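Local coordinates for protein PEPTIDE N-myristoyltransferase (Saccharomyces cerevisiae, PDB 1IIC) that transfers the myristoyl group from myristoyl-CoA to the N-terminal glycine of protein and peptide substrates, at residues D237-F243 against F256-F261; Y246-F250 against S368-T372; L242-Y246 against Y320-F326. All blocks are in the same frame, centred on the assembly; numbering follows the deposited sequence.

Interaction 1 of 3, residues D237-F243 against F256-F261; sequences DQVFELF and FTKEEF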
loop_
_atom_site.group_PDB
_atom_site.type_symbol
_atom_site.label_atom_id
_atom_site.label_comp_id
_atom_site.label_asym_id
_atom_site.label_seq_id
_atom_site.Cartn_x
_atom_site.Cartn_y
_atom_site.Cartn_z
ATOM N N ASP A 237 10.848 -1.882 -20.806
ATOM C CA ASP A 237 11.150 -0.544 -21.302
ATOM C C ASP A 237 9.886 0.247 -21.656
ATOM O O ASP A 237 9.727 1.374 -21.208
ATOM C CB ASP A 237 12.101 -0.589 -22.508
ATOM C CG ASP A 237 13.529 -0.965 -22.119
ATOM O OD1 ASP A 237 13.984 -0.581 -21.018
ATOM O OD2 ASP A 237 14.202 -1.639 -22.921
ATOM N N GLN A 238 8.987 -0.336 -22.447
ATOM C CA GLN A 238 7.751 0.359 -22.816
ATOM C C GLN A 238 6.823 0.630 -21.638
ATOM O O GLN A 238 6.353 1.751 -21.457
ATOM C CB GLN A 238 6.946 -0.442 -23.841
ATOM C CG GLN A 238 7.340 -0.230 -25.282
ATOM C CD GLN A 238 6.264 -0.707 -26.228
ATOM O OE1 GLN A 238 5.228 -0.052 -26.399
ATOM N NE2 GLN A 238 6.488 -1.866 -26.832
ATOM N N VAL A 239 6.542 -0.402 -20.851
ATOM C CA VAL A 239 5.633 -0.250 -19.719
ATOM C C VAL A 239 6.131 0.794 -18.746
ATOM O O VAL A 239 5.355 1.598 -18.241
ATOM C CB VAL A 239 5.434 -1.592 -18.970
ATOM C CG1 VAL A 239 4.490 -1.405 -17.789
ATOM C CG2 VAL A 239 4.873 -2.630 -19.929
ATOM N N PHE A 240 7.436 0.789 -18.506
ATOM C CA PHE A 240 8.049 1.725 -17.580
ATOM C C PHE A 240 7.844 3.172 -17.988
ATOM O O PHE A 240 7.543 4.019 -17.150
ATOM C CB PHE A 240 9.545 1.439 -17.472
ATOM C CG PHE A 240 10.272 2.345 -16.515
ATOM C CD1 PHE A 240 10.096 2.215 -15.139
ATOM C CD2 PHE A 240 11.148 3.318 -16.989
ATOM C CE1 PHE A 240 10.784 3.036 -14.248
ATOM C CE2 PHE A 240 11.841 4.145 -16.107
ATOM C CZ PHE A 240 11.656 4.000 -14.728
ATOM N N GLU A 241 8.014 3.457 -19.277
ATOM C CA GLU A 241 7.857 4.814 -19.775
ATOM C C GLU A 241 6.376 5.191 -19.763
ATOM O O GLU A 241 6.012 6.320 -19.447
ATOM C CB GLU A 241 8.429 4.921 -21.193
ATOM C CG GLU A 241 9.094 6.255 -21.481
ATOM C CD GLU A 241 10.408 6.440 -20.732
ATOM O OE1 GLU A 241 10.754 7.597 -20.411
ATOM O OE2 GLU A 241 11.110 5.436 -20.478
ATOM N N LEU A 242 5.521 4.241 -20.120
ATOM C CA LEU A 242 4.082 4.485 -20.113
ATOM C C LEU A 242 3.652 4.816 -18.681
ATOM O O LEU A 242 2.884 5.742 -18.444
ATOM C CB LEU A 242 3.330 3.235 -20.583
ATOM C CG LEU A 242 1.807 3.253 -20.397
ATOM C CD1 LEU A 242 1.202 4.371 -21.218
ATOM C CD2 LEU A 242 1.219 1.898 -20.809
ATOM N N PHE A 243 4.166 4.045 -17.732
ATOM C CA PHE A 243 3.832 4.235 -16.320
ATOM C C PHE A 243 4.267 5.605 -15.821
ATOM O O PHE A 243 3.458 6.361 -15.285
ATOM C CB PHE A 243 4.491 3.148 -15.471
ATOM C CG PHE A 243 4.200 3.273 -14.009
ATOM C CD1 PHE A 243 2.905 3.095 -13.524
ATOM C CD2 PHE A 243 5.212 3.598 -13.115
ATOM C CE1 PHE A 243 2.628 3.244 -12.171
ATOM C CE2 PHE A 243 4.942 3.747 -11.761
ATOM C CZ PHE A 243 3.648 3.571 -11.288
ATOM N N PHE A 256 10.290 5.389 -9.500
ATOM C CA PHE A 256 10.995 4.134 -9.688
ATOM C C PHE A 256 12.158 4.267 -10.654
ATOM O O PHE A 256 12.243 5.226 -11.418
ATOM C CB PHE A 256 10.060 3.061 -10.258
ATOM C CG PHE A 256 8.917 2.677 -9.355
ATOM C CD1 PHE A 256 7.819 3.517 -9.195
ATOM C CD2 PHE A 256 8.904 1.435 -8.729
ATOM C CE1 PHE A 256 6.720 3.120 -8.438
ATOM C CE2 PHE A 256 7.814 1.031 -7.970
ATOM C CZ PHE A 256 6.714 1.880 -7.826
ATOM N N THR A 257 13.058 3.295 -10.593
ATOM C CA THR A 257 14.184 3.202 -11.513
ATOM C C THR A 257 13.690 1.981 -12.272
ATOM O O THR A 257 12.810 1.277 -11.768
ATOM C CB THR A 257 15.501 2.850 -10.799
ATOM O OG1 THR A 257 15.328 1.642 -10.055
ATOM C CG2 THR A 257 15.930 3.973 -9.865
ATOM N N LYS A 258 14.205 1.714 -13.467
ATOM C CA LYS A 258 13.718 0.548 -14.195
ATOM C C LYS A 258 13.922 -0.720 -13.384
ATOM O O LYS A 258 13.106 -1.645 -13.431
ATOM C CB LYS A 258 14.412 0.415 -15.558
ATOM C CG LYS A 258 13.728 1.223 -16.655
ATOM C CD LYS A 258 14.297 0.946 -18.044
ATOM C CE LYS A 258 13.601 1.823 -19.084
ATOM N NZ LYS A 258 14.288 1.813 -20.401
ATOM N N GLU A 259 15.013 -0.751 -12.631
ATOM C CA GLU A 259 15.337 -1.904 -11.810
ATOM C C GLU A 259 14.272 -2.115 -10.736
ATOM O O GLU A 259 13.721 -3.203 -10.609
ATOM C CB GLU A 259 16.713 -1.703 -11.176
ATOM C CG GLU A 259 17.141 -2.808 -10.251
ATOM C CD GLU A 259 18.529 -2.566 -9.699
ATOM O OE1 GLU A 259 18.834 -1.396 -9.368
ATOM O OE2 GLU A 259 19.306 -3.540 -9.593
ATOM N N GLU A 260 13.984 -1.069 -9.971
ATOM C CA GLU A 260 12.967 -1.156 -8.925
ATOM C C GLU A 260 11.644 -1.551 -9.553
ATOM O O GLU A 260 10.952 -2.430 -9.060
ATOM C CB GLU A 260 12.808 0.189 -8.216
ATOM C CG GLU A 260 14.041 0.594 -7.446
ATOM C CD GLU A 260 13.973 2.011 -6.911
ATOM O OE1 GLU A 260 14.829 2.368 -6.074
ATOM O OE2 GLU A 260 13.076 2.767 -7.330
ATOM N N PHE A 261 11.310 -0.902 -10.661
ATOM C CA PHE A 261 10.060 -1.178 -11.353
ATOM C C PHE A 261 9.932 -2.642 -11.717
ATOM O O PHE A 261 8.896 -3.266 -11.473
ATOM C CB PHE A 261 9.950 -0.340 -12.624
ATOM C CG PHE A 261 8.616 -0.459 -13.304
ATOM C CD1 PHE A 261 7.579 0.418 -12.993
ATOM C CD2 PHE A 261 8.375 -1.486 -14.214
ATOM C CE1 PHE A 261 6.316 0.270 -13.578
ATOM C CE2 PHE A 261 7.117 -1.642 -14.800
ATOM C CZ PHE A 261 6.088 -0.765 -14.480
#
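Phe-240 sets one ring face against Lys-258 and its edge against Phe-261, in an aromatic cluster that Phe-243 and Phe-256 complete; this cluster joins helix 236-247 to the start of helix 258-265. The aliphatic part of Lys-258 lies over the Phe-240 ring, a CH-pi contact with CG 3.5 Å from the ring centroid. Phe-261 meets that ring at its edge: the edge of Phe-240 is turned toward the face of Phe-261 in an offset edge-to-face pair, the planes 78° apart. Farther along the helix, Phe-243 presents its edge to the face of Phe-256 likewise, with centroids 5.7 Å apart, and its CD2 comes within 3.5 Å of CE1 of Phe-261. Both phenylalanines of the longer helix hold CG anti to the backbone N (chi1 -179° in Phe-240), which swings the rings out from the helix toward the second segment. Val-239 CG1 covers CZ of Phe-261 at 3.7 Å, its compact branched side chain suiting a buried site that Phe-293 of strand 290-303 also lines. At the exposed margin Lys-258 does two jobs: its extended chain crosses the ring, and NZ forms a salt bridge with OD1 of Asp-237, modelled at 2.5 Å, a length too short to be taken literally. With an alanine in place of Phe-240, the methylenes of Lys-258 would probably lose the surface they lie on, and a gap would open beside the face of Phe-261. The partner helix is set by a capping box: Thr-257 is its N-cap, and OE2 of Glu-260 receives a weak bond from the threonine N. In return, Glu-260 N donates to Thr-257 OG1 at 3.0 Å, nearly straight, 169° at the hydrogen.

Interaction 2 of 3, residues Y246-F250 against S368-T372; sequences YQSRF and SQDNT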
loop_
_atom_site.group_PDB
_atom_site.type_symbol
_atom_site.label_atom_id
_atom_site.label_comp_id
_atom_site.label_asym_id
_atom_site.label_seq_id
_atom_site.Cartn_x
_atom_site.Cartn_y
_atom_site.Cartn_z
ATOM N N TYR A 246 2.134 8.404 -17.319
ATOM C CA TYR A 246 0.816 8.493 -16.695
ATOM C C TYR A 246 0.909 9.075 -15.275
ATOM O O TYR A 246 0.203 10.024 -14.950
ATOM C CB TYR A 246 0.152 7.107 -16.685
ATOM C CG TYR A 246 -1.161 7.064 -15.945
ATOM C CD1 TYR A 246 -1.221 6.629 -14.625
ATOM C CD2 TYR A 246 -2.327 7.541 -16.532
ATOM C CE1 TYR A 246 -2.405 6.679 -13.903
ATOM C CE2 TYR A 246 -3.515 7.599 -15.819
ATOM C CZ TYR A 246 -3.545 7.168 -14.501
ATOM O OH TYR A 246 -4.706 7.242 -13.780
ATOM N N GLN A 247 1.810 8.510 -14.465
ATOM C CA GLN A 247 2.076 8.908 -13.072
ATOM C C GLN A 247 2.412 10.365 -12.838
ATOM O O GLN A 247 2.158 10.900 -11.749
ATOM C CB GLN A 247 3.272 8.141 -12.518
ATOM C CG GLN A 247 2.959 6.934 -11.715
ATOM C CD GLN A 247 3.841 6.850 -10.489
ATOM O OE1 GLN A 247 5.056 7.075 -10.552
ATOM N NE2 GLN A 247 3.238 6.526 -9.369
ATOM N N SER A 248 3.055 10.980 -13.829
ATOM C CA SER A 248 3.480 12.366 -13.728
ATOM C C SER A 248 2.336 13.316 -13.428
ATOM O O SER A 248 2.569 14.454 -13.041
ATOM C CB SER A 248 4.180 12.804 -15.020
ATOM O OG SER A 248 3.268 12.824 -16.109
ATOM N N ARG A 249 1.100 12.852 -13.595
ATOM C CA ARG A 249 -0.060 13.701 -13.330
ATOM C C ARG A 249 -0.300 13.881 -11.829
ATOM O O ARG A 249 -0.855 14.888 -11.397
ATOM C CB ARG A 249 -1.314 13.094 -13.961
ATOM C CG ARG A 249 -1.833 11.844 -13.254
ATOM C CD ARG A 249 -2.987 11.253 -14.047
ATOM N NE ARG A 249 -2.589 11.041 -15.439
ATOM C CZ ARG A 249 -3.436 10.912 -16.451
ATOM N NH1 ARG A 249 -4.742 10.974 -16.239
ATOM N NH2 ARG A 249 -2.972 10.725 -17.678
ATOM N N PHE A 250 0.112 12.894 -11.042
ATOM C CA PHE A 250 -0.086 12.938 -9.598
ATOM C C PHE A 250 0.950 13.836 -8.903
ATOM O O PHE A 250 2.015 14.121 -9.461
ATOM C CB PHE A 250 -0.042 11.503 -9.046
ATOM C CG PHE A 250 -1.039 10.565 -9.703
ATOM C CD1 PHE A 250 -0.610 9.394 -10.331
ATOM C CD2 PHE A 250 -2.397 10.869 -9.713
ATOM C CE1 PHE A 250 -1.525 8.533 -10.969
ATOM C CE2 PHE A 250 -3.317 10.026 -10.339
ATOM C CZ PHE A 250 -2.890 8.858 -10.970
ATOM N N SER A 368 -7.451 6.656 -4.177
ATOM C CA SER A 368 -6.281 7.384 -4.651
ATOM C C SER A 368 -6.220 7.320 -6.178
ATOM O O SER A 368 -7.113 6.753 -6.806
ATOM C CB SER A 368 -5.023 6.763 -4.062
ATOM O OG SER A 368 -5.019 5.359 -4.277
ATOM N N GLN A 369 -5.175 7.903 -6.765
ATOM C CA GLN A 369 -4.986 7.892 -8.216
ATOM C C GLN A 369 -6.256 8.354 -8.937
ATOM O O GLN A 369 -6.936 9.270 -8.465
ATOM C CB GLN A 369 -4.601 6.474 -8.662
ATOM C CG GLN A 369 -3.282 5.966 -8.067
ATOM C CD GLN A 369 -3.341 4.499 -7.682
ATOM O OE1 GLN A 369 -4.106 4.105 -6.798
ATOM N NE2 GLN A 369 -2.542 3.680 -8.349
ATOM N N ASP A 370 -6.575 7.731 -10.073
ATOM C CA ASP A 370 -7.790 8.087 -10.819
ATOM C C ASP A 370 -8.911 7.088 -10.519
ATOM O O ASP A 370 -9.889 6.993 -11.257
ATOM C CB ASP A 370 -7.504 8.113 -12.329
ATOM C CG ASP A 370 -6.881 9.425 -12.785
ATOM O OD1 ASP A 370 -5.923 9.399 -13.590
ATOM O OD2 ASP A 370 -7.357 10.494 -12.337
ATOM N N ASN A 371 -8.768 6.368 -9.411
ATOM C CA ASN A 371 -9.729 5.341 -9.011
ATOM C C ASN A 371 -11.220 5.714 -8.946
ATOM O O ASN A 371 -12.077 4.892 -9.301
ATOM C CB ASN A 371 -9.286 4.723 -7.667
ATOM C CG ASN A 371 -7.976 3.948 -7.780
ATOM O OD1 ASN A 371 -7.589 3.219 -6.863
ATOM N ND2 ASN A 371 -7.288 4.108 -8.900
ATOM N N THR A 372 -11.548 6.925 -8.502
ATOM C CA THR A 372 -12.960 7.319 -8.405
ATOM C C THR A 372 -13.707 7.328 -9.741
ATOM O O THR A 372 -14.940 7.415 -9.763
ATOM C CB THR A 372 -13.139 8.707 -7.736
ATOM O OG1 THR A 372 -12.482 9.712 -8.521
ATOM C CG2 THR A 372 -12.570 8.691 -6.313
#
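Asp-370 OD1 takes two donors from segment 246-250. Tyr-246 OH gives it a very short hydrogen bond, modelled at 2.5 Å, a doubtful length, and Arg-249 NH1 adds a weak one at 3.3 Å as part of a salt bridge, the guanidinium and carboxylate planes 82° apart. The acid's other oxygen, OD2, is bridged to Arg-414 and Arg-331, so this buried carboxylate is probably well stabilised as an anion. Arg-249 in turn has its stronger partner in Asp-325, which binds NH2. Its NE reaches back to Tyr-246 O at 3.0 Å, which lays the guanidinium over one face of the tyrosine ring. Two beta turns meet here: a type I turn, Gln-247 to Phe-250, carries the arginine, and a type II' turn, Ser-368 to Asn-371, follows strand 362-366 and presents the aspartate. Beside the charged groups Phe-250 packs on the second turn, a flat apolar ring suited to this buried site. Its CE2 packs 3.4 Å from Gln-369 CA, and CZ lies 3.7 Å from Gln-369 CB. Arg-249 CG covers one face of this ring, while the bent glutamine chain leads its amide away, where NE2 bonds to Tyr-318 O.

Interaction 3 of 3, residues L242-Y246 against Y320-F326; sequences LFKRY and YATDADF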
loop_
_atom_site.group_PDB
_atom_site.type_symbol
_atom_site.label_atom_id
_atom_site.label_comp_id
_atom_site.label_asym_id
_atom_site.label_seq_id
_atom_site.Cartn_x
_atom_site.Cartn_y
_atom_site.Cartn_z
ATOM N N LEU A 242 5.521 4.241 -20.120
ATOM C CA LEU A 242 4.082 4.485 -20.113
ATOM C C LEU A 242 3.652 4.816 -18.681
ATOM O O LEU A 242 2.884 5.742 -18.444
ATOM C CB LEU A 242 3.330 3.235 -20.583
ATOM C CG LEU A 242 1.807 3.253 -20.397
ATOM C CD1 LEU A 242 1.202 4.371 -21.218
ATOM C CD2 LEU A 242 1.219 1.898 -20.809
ATOM N N PHE A 243 4.166 4.045 -17.732
ATOM C CA PHE A 243 3.832 4.235 -16.320
ATOM C C PHE A 243 4.267 5.605 -15.821
ATOM O O PHE A 243 3.458 6.361 -15.285
ATOM C CB PHE A 243 4.491 3.148 -15.471
ATOM C CG PHE A 243 4.200 3.273 -14.009
ATOM C CD1 PHE A 243 2.905 3.095 -13.524
ATOM C CD2 PHE A 243 5.212 3.598 -13.115
ATOM C CE1 PHE A 243 2.628 3.244 -12.171
ATOM C CE2 PHE A 243 4.942 3.747 -11.761
ATOM C CZ PHE A 243 3.648 3.571 -11.288
ATOM N N LYS A 244 5.548 5.910 -16.004
ATOM C CA LYS A 244 6.112 7.189 -15.590
ATOM C C LYS A 244 5.334 8.353 -16.183
ATOM O O LYS A 244 5.071 9.353 -15.514
ATOM C CB LYS A 244 7.578 7.282 -16.035
ATOM C CG LYS A 244 8.173 8.675 -15.905
ATOM C CD LYS A 244 9.639 8.722 -16.347
ATOM C CE LYS A 244 10.193 10.146 -16.239
ATOM N NZ LYS A 244 11.646 10.242 -16.590
ATOM N N ARG A 245 4.976 8.215 -17.453
ATOM C CA ARG A 245 4.248 9.252 -18.152
ATOM C C ARG A 245 2.893 9.482 -17.487
ATOM O O ARG A 245 2.544 10.613 -17.134
ATOM C CB ARG A 245 4.059 8.842 -19.612
ATOM C CG ARG A 245 4.180 9.971 -20.602
ATOM C CD ARG A 245 3.074 10.994 -20.439
ATOM N NE ARG A 245 2.375 11.208 -21.701
ATOM C CZ ARG A 245 2.972 11.544 -22.836
ATOM N NH1 ARG A 245 4.290 11.708 -22.864
ATOM N NH2 ARG A 245 2.259 11.700 -23.946
ATOM N N TYR A 246 2.134 8.404 -17.319
ATOM C CA TYR A 246 0.816 8.493 -16.695
ATOM C C TYR A 246 0.909 9.075 -15.275
ATOM O O TYR A 246 0.203 10.024 -14.950
ATOM C CB TYR A 246 0.152 7.107 -16.685
ATOM C CG TYR A 246 -1.161 7.064 -15.945
ATOM C CD1 TYR A 246 -1.221 6.629 -14.625
ATOM C CD2 TYR A 246 -2.327 7.541 -16.532
ATOM C CE1 TYR A 246 -2.405 6.679 -13.903
ATOM C CE2 TYR A 246 -3.515 7.599 -15.819
ATOM C CZ TYR A 246 -3.545 7.168 -14.501
ATOM O OH TYR A 246 -4.706 7.242 -13.780
ATOM N N TYR A 320 -1.111 1.135 -11.942
ATOM C CA TYR A 320 -1.616 0.983 -13.297
ATOM C C TYR A 320 -1.311 2.227 -14.125
ATOM O O TYR A 320 -0.860 3.247 -13.598
ATOM C CB TYR A 320 -3.124 0.714 -13.275
ATOM C CG TYR A 320 -3.969 1.826 -12.697
ATOM C CD1 TYR A 320 -4.187 3.016 -13.409
ATOM C CD2 TYR A 320 -4.592 1.677 -11.450
ATOM C CE1 TYR A 320 -5.007 4.024 -12.894
ATOM C CE2 TYR A 320 -5.413 2.682 -10.925
ATOM C CZ TYR A 320 -5.616 3.853 -11.654
ATOM O OH TYR A 320 -6.427 4.848 -11.139
ATOM N N ALA A 321 -1.556 2.128 -15.429
ATOM C CA ALA A 321 -1.306 3.228 -16.342
ATOM C C ALA A 321 -1.924 2.924 -17.701
ATOM O O ALA A 321 -2.049 1.765 -18.093
ATOM C CB ALA A 321 0.195 3.450 -16.491
ATOM N N THR A 322 -2.301 3.976 -18.419
ATOM C CA THR A 322 -2.913 3.835 -19.735
ATOM C C THR A 322 -2.687 5.129 -20.508
ATOM O O THR A 322 -2.486 6.174 -19.906
ATOM C CB THR A 322 -4.441 3.546 -19.597
ATOM O OG1 THR A 322 -5.035 3.413 -20.893
ATOM C CG2 THR A 322 -5.132 4.657 -18.829
ATOM N N ASP A 323 -2.697 5.056 -21.837
ATOM C CA ASP A 323 -2.507 6.250 -22.663
ATOM C C ASP A 323 -3.845 6.807 -23.150
ATOM O O ASP A 323 -3.878 7.719 -23.974
ATOM C CB ASP A 323 -1.627 5.941 -23.880
ATOM C CG ASP A 323 -2.208 4.840 -24.777
ATOM O OD1 ASP A 323 -3.402 4.482 -24.636
ATOM O OD2 ASP A 323 -1.454 4.334 -25.639
ATOM N N ALA A 324 -4.941 6.263 -22.623
ATOM C CA ALA A 324 -6.284 6.682 -23.019
ATOM C C ALA A 324 -6.519 8.190 -23.111
ATOM O O ALA A 324 -7.342 8.630 -23.911
ATOM C CB ALA A 324 -7.321 6.057 -22.088
ATOM N N ASP A 325 -5.830 8.987 -22.299
ATOM C CA ASP A 325 -6.039 10.430 -22.364
ATOM C C ASP A 325 -4.801 11.237 -22.753
ATOM O O ASP A 325 -4.790 12.468 -22.622
ATOM C CB ASP A 325 -6.624 10.958 -21.036
ATOM C CG ASP A 325 -5.591 11.059 -19.915
ATOM O OD1 ASP A 325 -4.383 10.829 -20.154
ATOM O OD2 ASP A 325 -6.001 11.388 -18.777
ATOM N N PHE A 326 -3.768 10.553 -23.239
ATOM C CA PHE A 326 -2.524 11.215 -23.645
ATOM C C PHE A 326 -2.732 12.142 -24.837
ATOM O O PHE A 326 -1.821 12.850 -25.257
ATOM C CB PHE A 326 -1.462 10.178 -24.029
ATOM C CG PHE A 326 -0.793 9.517 -22.860
ATOM C CD1 PHE A 326 0.370 8.770 -23.050
ATOM C CD2 PHE A 326 -1.315 9.633 -21.571
ATOM C CE1 PHE A 326 1.007 8.147 -21.976
ATOM C CE2 PHE A 326 -0.684 9.011 -20.487
ATOM C CZ PHE A 326 0.480 8.266 -20.692
#
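The Phe-326 ring is sandwiched: NE of Arg-245 lies over one face, and Asp-323 CA sits over the centre of the opposite one, brought there by the type I turn from Asp-323 to Phe-326. Arginine suits the outer position because its methylenes and its charge can both use an aromatic face. Arg-245 CD makes a CH-pi contact, and its CZ stands 4.2 Å from the centroid of the Phe-326 ring in a cation-pi contact, the guanidinium plane inclined 40° to the ring. Asp-325 OD1 lies at the ring edge, while Leu-242 CD1 packs obliquely against CE1 of Phe-326 at 3.9 Å.

Tyr-246 is the second flat group. One face receives Ala-321 CA, 4.2 Å from the ring centroid, and its OH lies at the edge of the obliquely set Tyr-320 ring, 3.4 Å from Tyr-320 CE1, while bonding to Asp-370. With CG anti to the backbone N (chi1 175°), the Tyr-246 ring lies along the strand, and its CD2 touches Thr-322 O. Alanine suits the point of nearest approach of the backbones, where a larger side chain would probably clash: the methyl of Ala-321 lies 3.7 Å from Phe-243 CA and equally close to Tyr-246 CB, and Phe-243 turns its ring edge to it.

No hydrogen bond spans the two segments. The axes of segments 242-246 and 320-322 cross at 87° and come within 7.2 Å, where helix 236-247 passes the end of strand 311-322. Beside it, Ala-321 pairs through its backbone with Phe-293 of strand 290-303, and Thr-322 touches Leu-340 and Arg-343 of helix 334-357.

Overall arrangement
Helix 236-247 and the turn that follows it supply the first segment of all three contacts, in the C-terminal half of the transferase. Interaction 1 engages the earlier part of the helix, interaction 3 the later part, and interaction 2 its end. Centres of interactions 2 and 3 lie about 9 Å apart, those of 1 and 3 about 12 Å, and those of 1 and 2 about 16 Å. The partners follow in the order 256-261, 320-326 and 368-372, so a neighbouring helix, a strand of the mixed sheet and a distant loop, far apart in the chain, are held together through one short helix. Interactions 2 and 3 share Tyr-246 and are also linked by a salt bridge.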